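Local structure of diaminopimelate decarboxylase (Methanocaldococcus jannaschii, 1TWI) at residues 87-92 with 108-113; 244-249 with 286-291; 68-73 with 384-389. The protein catalyses the pyridoxal 5'-phosphate-dependent decarboxylation of meso-diaminopimelate to L-lysine, the last step of lysine biosynthesis, and works as a homodimer. All coordinates share one frame; numbering follows the deposited sequence.

Interaction 1: residues 87-92 with 108-113; sequences ADVVSG and IVFNGN. With PLP (pyridoxal-5'-phosphate), chain E.
A beta-alpha-beta unit of the pyridoxal-binding barrel brings Asp88 and Val89 alongside Val109, Phe110 and Asn111: strands 86-89 and 108-110 are joined by helix 92-100 and run side by side, their short axes 21° apart. The parallel register rests on three backbone bonds, Val109 N to Ala87 O, Val89 N to Val109 O and Asn111 N to Val89 O, the last at 2.9 Å. On the face turned to the connecting helix, Val89 CG2 is wedged between Ile108 and Phe110, 4.0 Å from Ile108 CG2 and equally close to Phe110 CG. With CG anti to the backbone N (chi1 -162°), the Phe110 ring reaches forward along the neighbouring chain until CE1 lies 3.5 Å from Ser91 N, where the strand has given way to the turn before the helix. Ser91 is the N-cap of that helix, its OG bonded to Glu94 N and also to the main chain of Asn396 of the second subunit.

On the face of Asp88 and Val109, Asn111 meets the carboxylate from just beyond its strand. Asn111 ND2 gives a fairly straight bond of 2.7 Å to Asp88 OD1: the acceptor lies in the amide plane of Asn111, but the N-H reaches OD1 from above the carboxylate plane, the planes being 88° apart. OD2 of Asp88 is taken by a salt bridge to Lys69 and passes 3.3 Å from PLP N1. Asn132 donates to Asn111 OD1, which would fix the amide's rotation. Polar side chains gathered beside the cofactor at the C-terminal ends of parallel strands are the hallmark of a TIM-barrel active site.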
loop_
_atom_site.group_PDB
_atom_site.type_symbol
_atom_site.label_atom_id
_atom_site.label_comp_id
_atom_site.label_asym_id
_atom_site.label_seq_id
_atom_site.Cartn_x
_atom_site.Cartn_y
_atom_site.Cartn_z
ATOM N N ALA A 87 -8.437 23.419 2.589
ATOM C CA ALA A 87 -7.616 22.219 2.419
ATOM C C ALA A 87 -6.582 22.036 3.502
ATOM O O ALA A 87 -5.901 22.982 3.871
ATOM C CB ALA A 87 -6.873 22.273 1.071
ATOM N N ASP A 88 -6.487 20.814 3.999
ATOM C CA ASP A 88 -5.434 20.403 4.952
ATOM C C ASP A 88 -4.448 19.604 4.025
ATOM O O ASP A 88 -4.780 18.522 3.593
ATOM C CB ASP A 88 -6.034 19.489 6.034
ATOM C CG ASP A 88 -5.019 18.485 6.563
ATOM O OD1 ASP A 88 -3.760 18.760 6.493
ATOM O OD2 ASP A 88 -5.441 17.396 7.005
ATOM N N VAL A 89 -3.265 20.143 3.714
ATOM C CA VAL A 89 -2.317 19.446 2.841
ATOM C C VAL A 89 -1.140 18.971 3.674
ATOM O O VAL A 89 -0.776 19.625 4.658
ATOM C CB VAL A 89 -1.831 20.386 1.686
ATOM C CG1 VAL A 89 -3.094 20.813 0.819
ATOM C CG2 VAL A 89 -1.096 21.659 2.301
ATOM N N VAL A 90 -0.533 17.839 3.309
ATOM C CA VAL A 90 0.572 17.302 4.127
ATOM C C VAL A 90 1.866 17.130 3.342
ATOM O O VAL A 90 2.839 16.552 3.824
ATOM C CB VAL A 90 0.169 15.945 4.780
ATOM C CG1 VAL A 90 -0.936 16.146 5.766
ATOM C CG2 VAL A 90 -0.253 14.953 3.752
ATOM N N SER A 91 1.876 17.671 2.123
ATOM C CA SER A 91 3.064 17.584 1.262
ATOM C C SER A 91 3.039 18.669 0.167
ATOM O O SER A 91 1.975 19.239 -0.152
ATOM C CB SER A 91 3.055 16.225 0.555
ATOM O OG SER A 91 2.092 16.292 -0.501
ATOM N N GLY A 92 4.199 18.919 -0.440
ATOM C CA GLY A 92 4.226 19.859 -1.552
ATOM C C GLY A 92 3.268 19.401 -2.678
ATOM O O GLY A 92 2.695 20.238 -3.349
ATOM N N ILE A 108 -5.894 27.356 3.406
ATOM C CA ILE A 108 -4.981 26.215 3.301
ATOM C C ILE A 108 -4.081 26.124 4.536
ATOM O O ILE A 108 -3.421 27.122 4.877
ATOM C CB ILE A 108 -4.094 26.340 2.025
ATOM C CG1 ILE A 108 -4.986 26.235 0.763
ATOM C CG2 ILE A 108 -3.082 25.154 1.952
ATOM C CD1 ILE A 108 -4.208 26.454 -0.590
ATOM N N VAL A 109 -4.064 24.952 5.197
ATOM C CA VAL A 109 -3.143 24.749 6.334
ATOM C C VAL A 109 -2.258 23.573 5.923
ATOM O O VAL A 109 -2.691 22.641 5.232
ATOM C CB VAL A 109 -3.861 24.439 7.713
ATOM C CG1 VAL A 109 -4.606 25.765 8.200
ATOM C CG2 VAL A 109 -4.866 23.289 7.573
ATOM N N PHE A 110 -1.007 23.645 6.341
ATOM C CA PHE A 110 0.003 22.632 5.963
ATOM C C PHE A 110 0.467 21.832 7.199
ATOM O O PHE A 110 1.066 22.390 8.116
ATOM C CB PHE A 110 1.201 23.396 5.321
ATOM C CG PHE A 110 2.133 22.531 4.487
ATOM C CD1 PHE A 110 2.247 21.162 4.719
ATOM C CD2 PHE A 110 2.947 23.127 3.511
ATOM C CE1 PHE A 110 3.173 20.360 4.007
ATOM C CE2 PHE A 110 3.865 22.365 2.782
ATOM C CZ PHE A 110 3.990 20.957 3.033
ATOM N N ASN A 111 0.126 20.551 7.251
ATOM C CA ASN A 111 0.531 19.640 8.345
ATOM C C ASN A 111 1.681 18.780 7.876
ATOM O O ASN A 111 1.897 18.631 6.671
ATOM C CB ASN A 111 -0.627 18.662 8.682
ATOM C CG ASN A 111 -1.670 19.299 9.531
ATOM O OD1 ASN A 111 -1.357 19.740 10.614
ATOM N ND2 ASN A 111 -2.928 19.373 9.037
ATOM N N GLY A 112 2.412 18.212 8.826
ATOM C CA GLY A 112 3.449 17.265 8.456
ATOM C C GLY A 112 4.614 17.302 9.392
ATOM O O GLY A 112 5.002 18.387 9.782
ATOM N N ASN A 113 5.187 16.149 9.721
ATOM C CA ASN A 113 6.317 16.082 10.636
ATOM C C ASN A 113 7.683 16.099 9.941
ATOM O O ASN A 113 8.714 16.049 10.612
ATOM C CB ASN A 113 6.207 14.820 11.499
ATOM C CG ASN A 113 6.338 13.547 10.680
ATOM O OD1 ASN A 113 5.371 13.101 10.059
ATOM N ND2 ASN A 113 7.552 12.963 10.654
HETATM N N1 PLP E . -5.702 16.095 10.043
HETATM C C2 PLP E . -4.516 15.401 10.202
HETATM C C2A PLP E . -3.342 16.179 10.845
HETATM C C3 PLP E . -4.471 14.085 9.749
HETATM O O3 PLP E . -3.292 13.434 9.919
HETATM C C4 PLP E . -5.543 13.434 9.197
HETATM C C4A PLP E . -5.381 11.949 8.725
HETATM O O4A PLP E . -4.265 11.543 8.636
HETATM C C5 PLP E . -6.760 14.133 9.034
HETATM C C6 PLP E . -6.796 15.445 9.480
HETATM C C5A PLP E . -8.053 13.582 8.450
HETATM O O4P PLP E . -8.534 12.425 9.183
HETATM P P PLP E . -9.931 11.755 8.846
HETATM O O1P PLP E . -10.004 10.627 9.792
HETATM O O2P PLP E . -9.820 11.293 7.421
HETATM O O3P PLP E . -10.982 12.747 9.062
#

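Interaction 2: residues 244-249 with 286-291; sequences DVNLGG and NLILEP. With PLP (pyridoxal-5'-phosphate), chain E.
Asn246 lies across Ile288 on the inward face of two parallel strands, its ND2 3.5 Å from Ile288 CG2. CG stands anti to the backbone N (chi1 176°), a torsion that carries the amide forward to Glu290. There ND2 donates to Glu290 OE2 over 2.9 Å, a bent bond (137° at the hydrogen) that arrives from above the carboxylate, whose plane is 88° from that of the amide. The other amide atom, OD1, accepts from Gly248 N and closes an Asx turn, so both ends of the amide are held. Further back on the same face, Asn286 ND2 meets Asp244 OD1 at 3.0 Å, nearly along the C-O bond, while Asp244 OD2 is engaged by Arg129.

These strands, 244-246 and 286-289, are successive members of the TIM-like barrel, connected through helix 264-276 as a beta-alpha-beta crossover. Val245 N to Asn286 O, Ile288 N to Val245 O and Leu247 N to Ile288 O keep them in register. Their outer face is apolar: Leu247 CD1 touches Leu287 CD1 at 3.9 Å, at about a right angle, and Ile271 of the crossover helix packs on both leucines.

Beyond the strands, Gly248 O receives Glu290 N at 2.8 Å from well above its carbonyl plane, and Gly249 CA makes a CA-H...O approach to Glu290 O at 3.4 Å. Glu290, its chain extended beyond CG, brings OE1 to 2.7 Å from PLP N1, a placement consistent with stabilising a protonated pyridine, as for the equivalent glutamate of ornithine decarboxylase. His208 NE2 is hydrogen-bonded to OE1, and OE2 has Asn111 as a second donor.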
loop_
_atom_site.group_PDB
_atom_site.type_symbol
_atom_site.label_atom_id
_atom_site.label_comp_id
_atom_site.label_asym_id
_atom_site.label_seq_id
_atom_site.Cartn_x
_atom_site.Cartn_y
_atom_site.Cartn_z
ATOM N N ASP A 244 -6.539 31.301 15.795
ATOM C CA ASP A 244 -7.147 30.100 15.220
ATOM C C ASP A 244 -6.976 28.887 16.108
ATOM O O ASP A 244 -5.879 28.653 16.606
ATOM C CB ASP A 244 -6.432 29.618 13.922
ATOM C CG ASP A 244 -6.548 30.569 12.731
ATOM O OD1 ASP A 244 -7.433 31.444 12.733
ATOM O OD2 ASP A 244 -5.746 30.401 11.750
ATOM N N VAL A 245 -8.035 28.108 16.272
ATOM C CA VAL A 245 -7.949 26.815 16.950
ATOM C C VAL A 245 -8.405 25.811 15.878
ATOM O O VAL A 245 -9.496 25.904 15.319
ATOM C CB VAL A 245 -8.845 26.738 18.203
ATOM C CG1 VAL A 245 -8.953 25.270 18.660
ATOM C CG2 VAL A 245 -8.182 27.564 19.330
ATOM N N ASN A 246 -7.533 24.862 15.559
ATOM C CA ASN A 246 -7.832 23.870 14.511
ATOM C C ASN A 246 -7.868 22.548 15.245
ATOM O O ASN A 246 -6.855 22.140 15.841
ATOM C CB ASN A 246 -6.701 23.942 13.455
ATOM C CG ASN A 246 -6.831 22.897 12.340
ATOM O OD1 ASN A 246 -7.515 21.867 12.487
ATOM N ND2 ASN A 246 -6.125 23.149 11.217
ATOM N N LEU A 247 -9.038 21.894 15.257
ATOM C CA LEU A 247 -9.141 20.655 16.006
ATOM C C LEU A 247 -8.957 19.382 15.201
ATOM O O LEU A 247 -9.228 18.276 15.686
ATOM C CB LEU A 247 -10.470 20.636 16.811
ATOM C CG LEU A 247 -10.550 21.808 17.843
ATOM C CD1 LEU A 247 -12.013 21.937 18.406
ATOM C CD2 LEU A 247 -9.574 21.576 19.017
ATOM N N GLY A 248 -8.435 19.509 13.970
ATOM C CA GLY A 248 -8.116 18.280 13.227
ATOM C C GLY A 248 -9.321 17.541 12.666
ATOM O O GLY A 248 -10.434 18.094 12.562
ATOM N N GLY A 249 -9.122 16.288 12.288
ATOM C CA GLY A 249 -10.232 15.532 11.745
ATOM C C GLY A 249 -10.475 14.295 12.608
ATOM O O GLY A 249 -10.331 14.329 13.863
ATOM N N ASN A 286 -11.112 31.728 15.505
ATOM C CA ASN A 286 -11.708 31.125 14.309
ATOM C C ASN A 286 -11.579 29.637 14.587
ATOM O O ASN A 286 -10.652 29.221 15.267
ATOM C CB ASN A 286 -10.912 31.476 13.067
ATOM C CG ASN A 286 -10.851 32.946 12.858
ATOM O OD1 ASN A 286 -11.902 33.600 12.723
ATOM N ND2 ASN A 286 -9.639 33.500 12.856
ATOM N N LEU A 287 -12.504 28.830 14.070
ATOM C CA LEU A 287 -12.465 27.411 14.322
ATOM C C LEU A 287 -12.201 26.666 13.012
ATOM O O LEU A 287 -12.843 26.965 11.998
ATOM C CB LEU A 287 -13.844 26.941 14.910
ATOM C CG LEU A 287 -14.078 25.418 15.033
ATOM C CD1 LEU A 287 -13.014 24.790 15.927
ATOM C CD2 LEU A 287 -15.502 25.087 15.620
ATOM N N ILE A 288 -11.248 25.732 13.004
ATOM C CA ILE A 288 -10.966 24.973 11.777
ATOM C C ILE A 288 -11.051 23.490 12.094
ATOM O O ILE A 288 -10.585 23.066 13.181
ATOM C CB ILE A 288 -9.502 25.224 11.288
ATOM C CG1 ILE A 288 -9.304 26.724 11.030
ATOM C CG2 ILE A 288 -9.206 24.415 10.027
ATOM C CD1 ILE A 288 -7.789 27.168 10.831
ATOM N N LEU A 289 -11.646 22.701 11.190
ATOM C CA LEU A 289 -11.674 21.244 11.355
ATOM C C LEU A 289 -11.029 20.692 10.085
ATOM O O LEU A 289 -11.034 21.360 9.050
ATOM C CB LEU A 289 -13.117 20.679 11.472
ATOM C CG LEU A 289 -13.947 21.219 12.652
ATOM C CD1 LEU A 289 -15.290 20.410 12.788
ATOM C CD2 LEU A 289 -13.129 21.082 13.920
ATOM N N GLU A 290 -10.512 19.467 10.164
ATOM C CA GLU A 290 -9.816 18.852 9.021
ATOM C C GLU A 290 -10.402 17.523 8.668
ATOM O O GLU A 290 -9.692 16.545 8.576
ATOM C CB GLU A 290 -8.319 18.668 9.339
ATOM C CG GLU A 290 -7.547 20.007 9.661
ATOM C CD GLU A 290 -6.087 19.753 10.154
ATOM O OE1 GLU A 290 -5.783 18.666 10.710
ATOM O OE2 GLU A 290 -5.264 20.669 10.012
ATOM N N PRO A 291 -11.732 17.456 8.443
ATOM C CA PRO A 291 -12.274 16.149 8.108
ATOM C C PRO A 291 -11.727 15.628 6.769
ATOM O O PRO A 291 -11.516 16.424 5.824
ATOM C CB PRO A 291 -13.792 16.393 8.051
ATOM C CG PRO A 291 -13.894 17.822 7.512
ATOM C CD PRO A 291 -12.725 18.544 8.249
HETATM N N1 PLP E . -5.702 16.095 10.043
HETATM C C2 PLP E . -4.516 15.401 10.202
HETATM C C2A PLP E . -3.342 16.179 10.845
HETATM C C3 PLP E . -4.471 14.085 9.749
HETATM O O3 PLP E . -3.292 13.434 9.919
HETATM C C4 PLP E . -5.543 13.434 9.197
HETATM C C4A PLP E . -5.381 11.949 8.725
HETATM O O4A PLP E . -4.265 11.543 8.636
HETATM C C5 PLP E . -6.760 14.133 9.034
HETATM C C6 PLP E . -6.796 15.445 9.480
HETATM C C5A PLP E . -8.053 13.582 8.450
HETATM O O4P PLP E . -8.534 12.425 9.183
HETATM P P PLP E . -9.931 11.755 8.846
HETATM O O1P PLP E . -10.004 10.627 9.792
HETATM O O2P PLP E . -9.820 11.293 7.421
HETATM O O3P PLP E . -10.982 12.747 9.062
#

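Interaction 3: residues 68-73 with 384-389; sequences YKANAN and VGAYGI. With PLP (pyridoxal-5'-phosphate), chain E.
Ala70 O is gripped by two firm donors: Tyr387 N at 2.9 Å, in the carbonyl plane and on a lone pair, and a water at 2.7 Å that in turn accepts from Gly388 N. A weak bond from Ser390 OG adds to these. The water thus ties the carbonyl to the turn after Tyr387, while Ala386 CA brings a further C-H to the same oxygen. One residue on, Asn71 ND2 donates to Gly385 O over 2.9 Å, nearly straight at 166° and within its amide plane. Its OD1 accepts from Asn73 N in an Asx turn, so bonds at both ends fix the rotation of the amide; Ile389 CG2 packs against it from across the contact.

In the fold, this is where the loop after barrel strand 62-67 meets the loop following strand 378-382 of the separate mixed sheet, bringing Lys69, the cofactor-attachment lysine, and Tyr387 to the same pocket. The aromatic ring lies with one face over Ala70, whose CA is 4.1 Å from the ring centroid and 22° off the normal, a CH-pi contact. Tyr387 OH then donates to PLP O2P at 2.6 Å, with that oxygen at the ring's edge and in its plane.

Lys69 runs beside the tyrosine, pointing the same way, its CG 3.9 Å from Tyr387 OH. The lysine chain is bent at chi2 and chi3 (chi3 90°), which lays CE and NZ over one face of the pyridine ring; NZ, unattached to PLP here, has Asp88 as partner. Tyr395 of the second subunit packs on Tyr387, within the pocket that also receives the product lysine.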
loop_
_atom_site.group_PDB
_atom_site.type_symbol
_atom_site.label_atom_id
_atom_site.label_comp_id
_atom_site.label_asym_id
_atom_site.label_seq_id
_atom_site.Cartn_x
_atom_site.Cartn_y
_atom_site.Cartn_z
ATOM N N TYR A 68 -6.654 16.377 2.279
ATOM C CA TYR A 68 -6.313 15.844 0.965
ATOM C C TYR A 68 -5.810 14.436 0.986
ATOM O O TYR A 68 -6.016 13.700 0.024
ATOM C CB TYR A 68 -5.248 16.721 0.267
ATOM C CG TYR A 68 -5.863 17.850 -0.536
ATOM C CD1 TYR A 68 -7.073 18.434 -0.123
ATOM C CD2 TYR A 68 -5.242 18.322 -1.714
ATOM C CE1 TYR A 68 -7.662 19.492 -0.881
ATOM C CE2 TYR A 68 -5.810 19.375 -2.482
ATOM C CZ TYR A 68 -6.996 19.952 -2.062
ATOM O OH TYR A 68 -7.513 21.029 -2.740
ATOM N N LYS A 69 -5.212 14.017 2.090
ATOM C CA LYS A 69 -4.633 12.661 2.095
ATOM C C LYS A 69 -5.713 11.617 1.869
ATOM O O LYS A 69 -5.407 10.503 1.453
ATOM C CB LYS A 69 -3.868 12.367 3.384
ATOM C CG LYS A 69 -4.710 12.203 4.657
ATOM C CD LYS A 69 -4.011 12.930 5.851
ATOM C CE LYS A 69 -4.530 14.403 5.879
ATOM N NZ LYS A 69 -3.903 15.331 6.802
ATOM N N ALA A 70 -6.973 11.976 2.146
ATOM C CA ALA A 70 -8.090 11.027 1.947
ATOM C C ALA A 70 -8.449 10.748 0.481
ATOM O O ALA A 70 -8.884 9.638 0.134
ATOM C CB ALA A 70 -9.337 11.507 2.706
ATOM N N ASN A 71 -8.199 11.719 -0.386
ATOM C CA ASN A 71 -8.527 11.585 -1.822
ATOM C C ASN A 71 -8.188 12.949 -2.431
ATOM O O ASN A 71 -8.884 13.947 -2.150
ATOM C CB ASN A 71 -10.031 11.339 -2.010
ATOM C CG ASN A 71 -10.368 10.863 -3.446
ATOM O OD1 ASN A 71 -9.755 11.322 -4.409
ATOM N ND2 ASN A 71 -11.336 9.975 -3.581
ATOM N N ALA A 72 -7.122 13.014 -3.221
ATOM C CA ALA A 72 -6.714 14.269 -3.862
ATOM C C ALA A 72 -6.894 14.233 -5.383
ATOM O O ALA A 72 -6.184 14.940 -6.107
ATOM C CB ALA A 72 -5.230 14.628 -3.508
ATOM N N ASN A 73 -7.834 13.419 -5.866
ATOM C CA ASN A 73 -8.111 13.372 -7.295
ATOM C C ASN A 73 -8.529 14.816 -7.709
ATOM O O ASN A 73 -9.366 15.468 -7.034
ATOM C CB ASN A 73 -9.218 12.344 -7.615
ATOM C CG ASN A 73 -9.763 12.526 -9.025
ATOM O OD1 ASN A 73 -10.590 13.408 -9.268
ATOM N ND2 ASN A 73 -9.271 11.728 -9.967
ATOM N N VAL A 384 -15.640 3.543 -0.173
ATOM C CA VAL A 384 -14.229 3.523 -0.533
ATOM C C VAL A 384 -13.784 4.895 -1.048
ATOM O O VAL A 384 -12.758 5.005 -1.747
ATOM C CB VAL A 384 -14.001 2.503 -1.628
ATOM C CG1 VAL A 384 -14.147 1.052 -1.089
ATOM C CG2 VAL A 384 -15.026 2.777 -2.818
ATOM N N GLY A 385 -14.569 5.946 -0.779
ATOM C CA GLY A 385 -14.154 7.278 -1.255
ATOM C C GLY A 385 -12.913 7.883 -0.582
ATOM O O GLY A 385 -12.298 8.807 -1.108
ATOM N N ALA A 386 -12.556 7.356 0.585
ATOM C CA ALA A 386 -11.413 7.844 1.379
ATOM C C ALA A 386 -10.402 6.713 1.589
ATOM O O ALA A 386 -10.797 5.608 1.914
ATOM C CB ALA A 386 -11.915 8.356 2.773
ATOM N N TYR A 387 -9.121 6.996 1.405
ATOM C CA TYR A 387 -8.029 6.025 1.561
ATOM C C TYR A 387 -8.342 4.857 0.670
ATOM O O TYR A 387 -8.180 3.711 1.054
ATOM C CB TYR A 387 -7.922 5.584 3.012
ATOM C CG TYR A 387 -7.838 6.818 3.916
ATOM C CD1 TYR A 387 -6.707 7.614 3.923
ATOM C CD2 TYR A 387 -8.931 7.220 4.668
ATOM C CE1 TYR A 387 -6.660 8.826 4.679
ATOM C CE2 TYR A 387 -8.928 8.398 5.426
ATOM C CZ TYR A 387 -7.786 9.208 5.430
ATOM O OH TYR A 387 -7.783 10.370 6.173
ATOM N N GLY A 388 -8.871 5.188 -0.497
ATOM C CA GLY A 388 -9.154 4.180 -1.499
ATOM C C GLY A 388 -8.191 4.433 -2.641
ATOM O O GLY A 388 -7.080 3.875 -2.682
ATOM N N ILE A 389 -8.569 5.293 -3.585
ATOM C CA ILE A 389 -7.642 5.563 -4.681
ATOM C C ILE A 389 -6.391 6.229 -4.079
ATOM O O ILE A 389 -5.290 6.055 -4.600
ATOM C CB ILE A 389 -8.314 6.458 -5.772
ATOM C CG1 ILE A 389 -7.460 6.474 -7.066
ATOM C CG2 ILE A 389 -8.460 7.930 -5.268
ATOM C CD1 ILE A 389 -7.505 5.114 -7.867
HETATM N N1 PLP E . -5.702 16.095 10.043
HETATM C C2 PLP E . -4.516 15.401 10.202
HETATM C C2A PLP E . -3.342 16.179 10.845
HETATM C C3 PLP E . -4.471 14.085 9.749
HETATM O O3 PLP E . -3.292 13.434 9.919
HETATM C C4 PLP E . -5.543 13.434 9.197
HETATM C C4A PLP E . -5.381 11.949 8.725
HETATM O O4A PLP E . -4.265 11.543 8.636
HETATM C C5 PLP E . -6.760 14.133 9.034
HETATM C C6 PLP E . -6.796 15.445 9.480
HETATM C C5A PLP E . -8.053 13.582 8.450
HETATM O O4P PLP E . -8.534 12.425 9.183
HETATM P P PLP E . -9.931 11.755 8.846
HETATM O O1P PLP E . -10.004 10.627 9.792
HETATM O O2P PLP E . -9.820 11.293 7.421
HETATM O O3P PLP E . -10.982 12.747 9.062
HETATM O O HOH W 1 -9.087 7.744 -1.789
#

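All three contacts surround one PLP molecule. Interactions 1 and 2 belong to the same parallel barrel sheet, with centres 13 Å apart, and meet directly where Asn111 ND2 probably bonds Glu290 OE2 at 2.8 Å. Interaction 3 joins interaction 1 through the 2.6 Å salt bridge between Lys69 NZ and Asp88 OD2, and backbone Tyr68 N approaches Asp88 O at 3.1 Å. Interactions 2 and 3 do not touch, their nearest atoms being about 5 Å apart; the cofactor spans them, with Glu290 at its ring nitrogen and Tyr387 at its phosphate. The second subunit reaches interactions 1 and 3, placing this pocket at the dimer interface.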